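Local coordinates for periplasmic binding protein (Sulfurospirillum deleyianum, PDB 4PAG) that probably captures a solute in the periplasm for an ABC importer, and has a histidine bound in its ligand pocket, at residues K63-M66 against E67-I70; F131-L134 against G135-Q139. One frame throughout, in Å; residues are numbered along the deposited sequence.

Contact 1: residues K63-M66 against E67-I70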
# COMPACT_ATOMS: atom_id res chain seq x y z
N LYS A 63 -19.60 7.69 -1.27
CA LYS A 63 -19.72 9.14 -1.18
C LYS A 63 -19.34 9.62 0.23
O LYS A 63 -18.68 10.64 0.37
CB LYS A 63 -21.13 9.59 -1.55
CG LYS A 63 -21.23 11.07 -1.88
CD LYS A 63 -22.19 11.31 -3.03
CE LYS A 63 -22.50 12.79 -3.21
NZ LYS A 63 -23.27 13.34 -2.07
N HIS A 64 -19.75 8.87 1.26
CA HIS A 64 -19.40 9.21 2.65
C HIS A 64 -17.90 9.39 2.80
O HIS A 64 -17.44 10.40 3.33
CB HIS A 64 -19.90 8.16 3.64
CG HIS A 64 -19.40 8.36 5.05
ND1 HIS A 64 -19.87 9.37 5.86
CD2 HIS A 64 -18.47 7.69 5.77
CE1 HIS A 64 -19.25 9.31 7.03
NE2 HIS A 64 -18.40 8.30 7.01
N PHE A 65 -17.13 8.39 2.34
CA PHE A 65 -15.68 8.44 2.46
C PHE A 65 -15.10 9.62 1.69
O PHE A 65 -14.21 10.29 2.20
CB PHE A 65 -15.04 7.13 1.98
CG PHE A 65 -13.54 7.11 2.07
CD1 PHE A 65 -12.90 6.82 3.27
CD2 PHE A 65 -12.76 7.37 0.96
CE1 PHE A 65 -11.52 6.78 3.36
CE2 PHE A 65 -11.37 7.34 1.04
CZ PHE A 65 -10.75 7.04 2.24
N MSE A 66 -15.61 9.88 0.48
CA MSE A 66 -15.09 10.96 -0.37
C MSE A 66 -15.35 12.32 0.20
O MSE A 66 -14.67 13.27 -0.16
CB MSE A 66 -15.70 10.95 -1.77
CG MSE A 66 -15.35 9.70 -2.57
SE MSE A 66 -13.42 9.52 -2.90
CE MSE A 66 -13.24 11.08 -4.09
N GLU A 67 -16.34 12.44 1.09
CA GLU A 67 -16.69 13.74 1.69
C GLU A 67 -16.10 13.97 3.09
O GLU A 67 -16.33 15.01 3.68
CB GLU A 67 -18.22 13.90 1.72
CG GLU A 67 -18.83 13.99 0.33
CD GLU A 67 -20.35 13.91 0.32
OE1 GLU A 67 -20.94 13.41 1.29
OE2 GLU A 67 -20.94 14.34 -0.69
N LEU A 68 -15.33 13.01 3.62
CA LEU A 68 -14.73 13.17 4.94
C LEU A 68 -13.69 14.28 4.95
O LEU A 68 -13.01 14.50 3.94
CB LEU A 68 -14.04 11.87 5.40
CG LEU A 68 -14.93 10.67 5.72
CD1 LEU A 68 -14.06 9.44 5.93
CD2 LEU A 68 -15.79 10.95 6.94
N PRO A 69 -13.54 14.97 6.09
CA PRO A 69 -12.53 16.02 6.17
C PRO A 69 -11.14 15.43 6.37
O PRO A 69 -11.00 14.29 6.81
CB PRO A 69 -12.96 16.82 7.40
CG PRO A 69 -13.61 15.79 8.27
CD PRO A 69 -14.36 14.91 7.31
N ILE A 70 -10.13 16.22 6.03
CA ILE A 70 -8.74 15.83 6.16
C ILE A 70 -8.25 16.26 7.54
O ILE A 70 -8.31 17.44 7.87
CB ILE A 70 -7.87 16.52 5.10
CG1 ILE A 70 -8.33 16.11 3.71
CG2 ILE A 70 -6.40 16.20 5.33
CD1 ILE A 70 -7.77 16.95 2.58
O HOH W 1 -13.89 15.67 1.10
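K63 and E67, one helical turn apart, reach across each other on the exposed side of the short helix 63-66 and join in a salt bridge. K63 NZ lies 2.9 Å from E67 OE2, on the syn side of the carboxylate and 27° out of its plane. The lysine gets there because its chain bends at chi2 and again at chi4 (-68°), which turns the ammonium back over E67, whose own chain runs extended beyond CG. On the other flank, L68 CD2 approaches the imidazole obliquely, 3.7 Å from H64 NE2, and L68 CD1 lies 3.9 Å from F65 CD1, leucine and phenylalanine crossing at about a right angle. With an alanine here both leucine methyls are gone, which is likely to open a gap between the H64 and F65 side chains and leave the imidazole freer to turn. The backbone is winding out of the helix: L68 N gives a nearly straight bond to F65 O (3.3 Å, 164°), and E67 N bonds to H64 O at 3.2 Å and weakly to K63 O. A water lies within reach of M66 O and L68 O but may not serve both at once; Q49 NE2 donates to F65 O and L68 O. This is a helix C-terminus running into an extended loop, fastened by an i to i+4 ion pair and i to i+3 bonds in its last turn.

Contact 2: residues F131-L134 against G135-Q139; sequences FRYL and GRVMQ
G135 N makes a short bond here, 2.9 Å to F131 O at an N-H...O angle of 158°, one of the regular i to i+4 bonds along helix 127-138. R136 N follows to R132 O, V137 N to Y133 O, and M138 N to L134 O. R132 O has more than the amide of R136 near it. In the conformer given here, one of two modelled and so tentative in its details, the R136 guanidinium folds back over the helix with one face toward this oxygen: R132 O lies 3.8 Å from R136 CZ, over the centre of the group. A bend at chi3 (-143°) brings the guanidinium round, so that R136 NH2 comes to 3.6 Å from R132 CB and R136 NH1 to 3.4 Å from Y133 CA. In this conformer R136 NH1 also stands at the edge of the Y133 ring, near its plane, and the ring and guanidinium planes are 76° apart. The ring itself points off the helix with CG anti to the backbone N, which turns one face to V137; V137 CG2 lies over it toward the rim, 4.1 Å from Y133 CE2. R132 sends its extended chain away from R136 and pairs with E129 through NH1. Q139, the first residue to leave the helical backbone conformation, has a positive phi and completes a Schellman motif, and R4 binds the carbonyl oxygens of R136 and V137 in this closing turn. Around the helix, F131 and L134 pack on M33 and I37 of helix 28-37, F131 also meets L147 of helix 141-163, R132 lies along that same helix at N145, A148 and N149, and Y133 and V137 rest on strand 116-119, meeting L117.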
# COMPACT_ATOMS: atom_id res chain seq x y z
N PHE A 131 -6.08 -7.74 9.55
CA PHE A 131 -7.50 -7.67 9.23
C PHE A 131 -8.37 -8.31 10.32
O PHE A 131 -9.33 -7.70 10.80
CB PHE A 131 -7.80 -8.30 7.87
CG PHE A 131 -7.68 -7.34 6.72
CD1 PHE A 131 -8.57 -6.29 6.59
CD2 PHE A 131 -6.69 -7.51 5.75
CE1 PHE A 131 -8.47 -5.41 5.53
CE2 PHE A 131 -6.58 -6.62 4.69
CZ PHE A 131 -7.48 -5.58 4.58
N ARG A 132 -8.04 -9.53 10.73
CA ARG A 132 -8.80 -10.20 11.79
C ARG A 132 -8.80 -9.39 13.11
O ARG A 132 -9.83 -9.26 13.77
CB ARG A 132 -8.25 -11.61 12.04
CG ARG A 132 -8.46 -12.53 10.85
CD ARG A 132 -8.09 -13.97 11.13
NE ARG A 132 -8.07 -14.71 9.87
CZ ARG A 132 -6.97 -15.10 9.22
NH1 ARG A 132 -5.75 -14.88 9.71
NH2 ARG A 132 -7.11 -15.74 8.07
N TYR A 133 -7.64 -8.86 13.47
CA TYR A 133 -7.49 -8.03 14.66
C TYR A 133 -8.40 -6.81 14.58
O TYR A 133 -9.15 -6.54 15.52
CB TYR A 133 -6.03 -7.60 14.79
CG TYR A 133 -5.73 -6.71 15.98
CD1 TYR A 133 -5.60 -7.25 17.25
CD2 TYR A 133 -5.54 -5.34 15.82
CE1 TYR A 133 -5.30 -6.45 18.34
CE2 TYR A 133 -5.24 -4.53 16.91
CZ TYR A 133 -5.12 -5.09 18.16
OH TYR A 133 -4.82 -4.31 19.26
N LEU A 134 -8.36 -6.10 13.46
CA LEU A 134 -9.22 -4.92 13.29
C LEU A 134 -10.71 -5.27 13.30
O LEU A 134 -11.53 -4.49 13.79
CB LEU A 134 -8.84 -4.14 12.03
CG LEU A 134 -7.50 -3.41 12.12
CD1 LEU A 134 -7.26 -2.61 10.86
CD2 LEU A 134 -7.45 -2.51 13.35
N GLY A 135 -11.06 -6.45 12.79
CA GLY A 135 -12.42 -6.97 12.89
C GLY A 135 -12.91 -7.11 14.33
O GLY A 135 -14.05 -6.77 14.64
N ARG A 136 -12.04 -7.61 15.21
CA ARG A 136 -12.38 -7.74 16.64
C ARG A 136 -12.55 -6.35 17.26
O ARG A 136 -13.52 -6.10 17.96
CB ARG A 136 -11.32 -8.53 17.40
CG ARG A 136 -11.26 -10.01 17.03
CD ARG A 136 -10.08 -10.74 17.67
NE ARG A 136 -9.54 -11.74 16.76
CZ ARG A 136 -8.30 -11.74 16.28
NH1 ARG A 136 -7.44 -10.80 16.65
NH2 ARG A 136 -7.91 -12.69 15.45
N VAL A 137 -11.61 -5.45 16.98
CA VAL A 137 -11.68 -4.07 17.46
C VAL A 137 -13.00 -3.39 17.06
O VAL A 137 -13.72 -2.87 17.92
CB VAL A 137 -10.48 -3.22 16.96
CG1 VAL A 137 -10.65 -1.76 17.32
CG2 VAL A 137 -9.17 -3.75 17.53
N MSE A 138 -13.32 -3.46 15.78
CA MSE A 138 -14.47 -2.77 15.22
C MSE A 138 -15.78 -3.54 15.33
O MSE A 138 -16.82 -3.02 14.95
CB MSE A 138 -14.16 -2.50 13.74
CG MSE A 138 -12.99 -1.53 13.53
SE MSE A 138 -12.55 -1.28 11.62
CE MSE A 138 -14.24 -0.37 11.14
N GLN A 139 -15.75 -4.77 15.84
CA GLN A 139 -16.92 -5.67 15.83
C GLN A 139 -17.46 -5.86 14.41
O GLN A 139 -18.68 -5.82 14.20
CB GLN A 139 -18.03 -5.16 16.76
CG GLN A 139 -17.60 -4.92 18.20
CD GLN A 139 -17.73 -6.15 19.07
OE1 GLN A 139 -17.40 -7.25 18.64
NE2 GLN A 139 -18.21 -5.96 20.30

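Both contacts are local, each made within one continuous run of chain, and their centres lie 22 Å apart with about 10 Å between nearest atoms, so neither touches the other. Contact 1 is a surface arrangement, where a short helix gives way to a loop and its carbonyls turn to water and a loop glutamine. Contact 2 is largely buried, the final turns of a longer helix wedged between two other helices and a strand. Their charged groups work differently: opposite charges close on each other in residues 63-70, whereas in 131-139 the two arginines keep apart, one finding a glutamate earlier in the helix and the other, in one conformer, lying over the backbone.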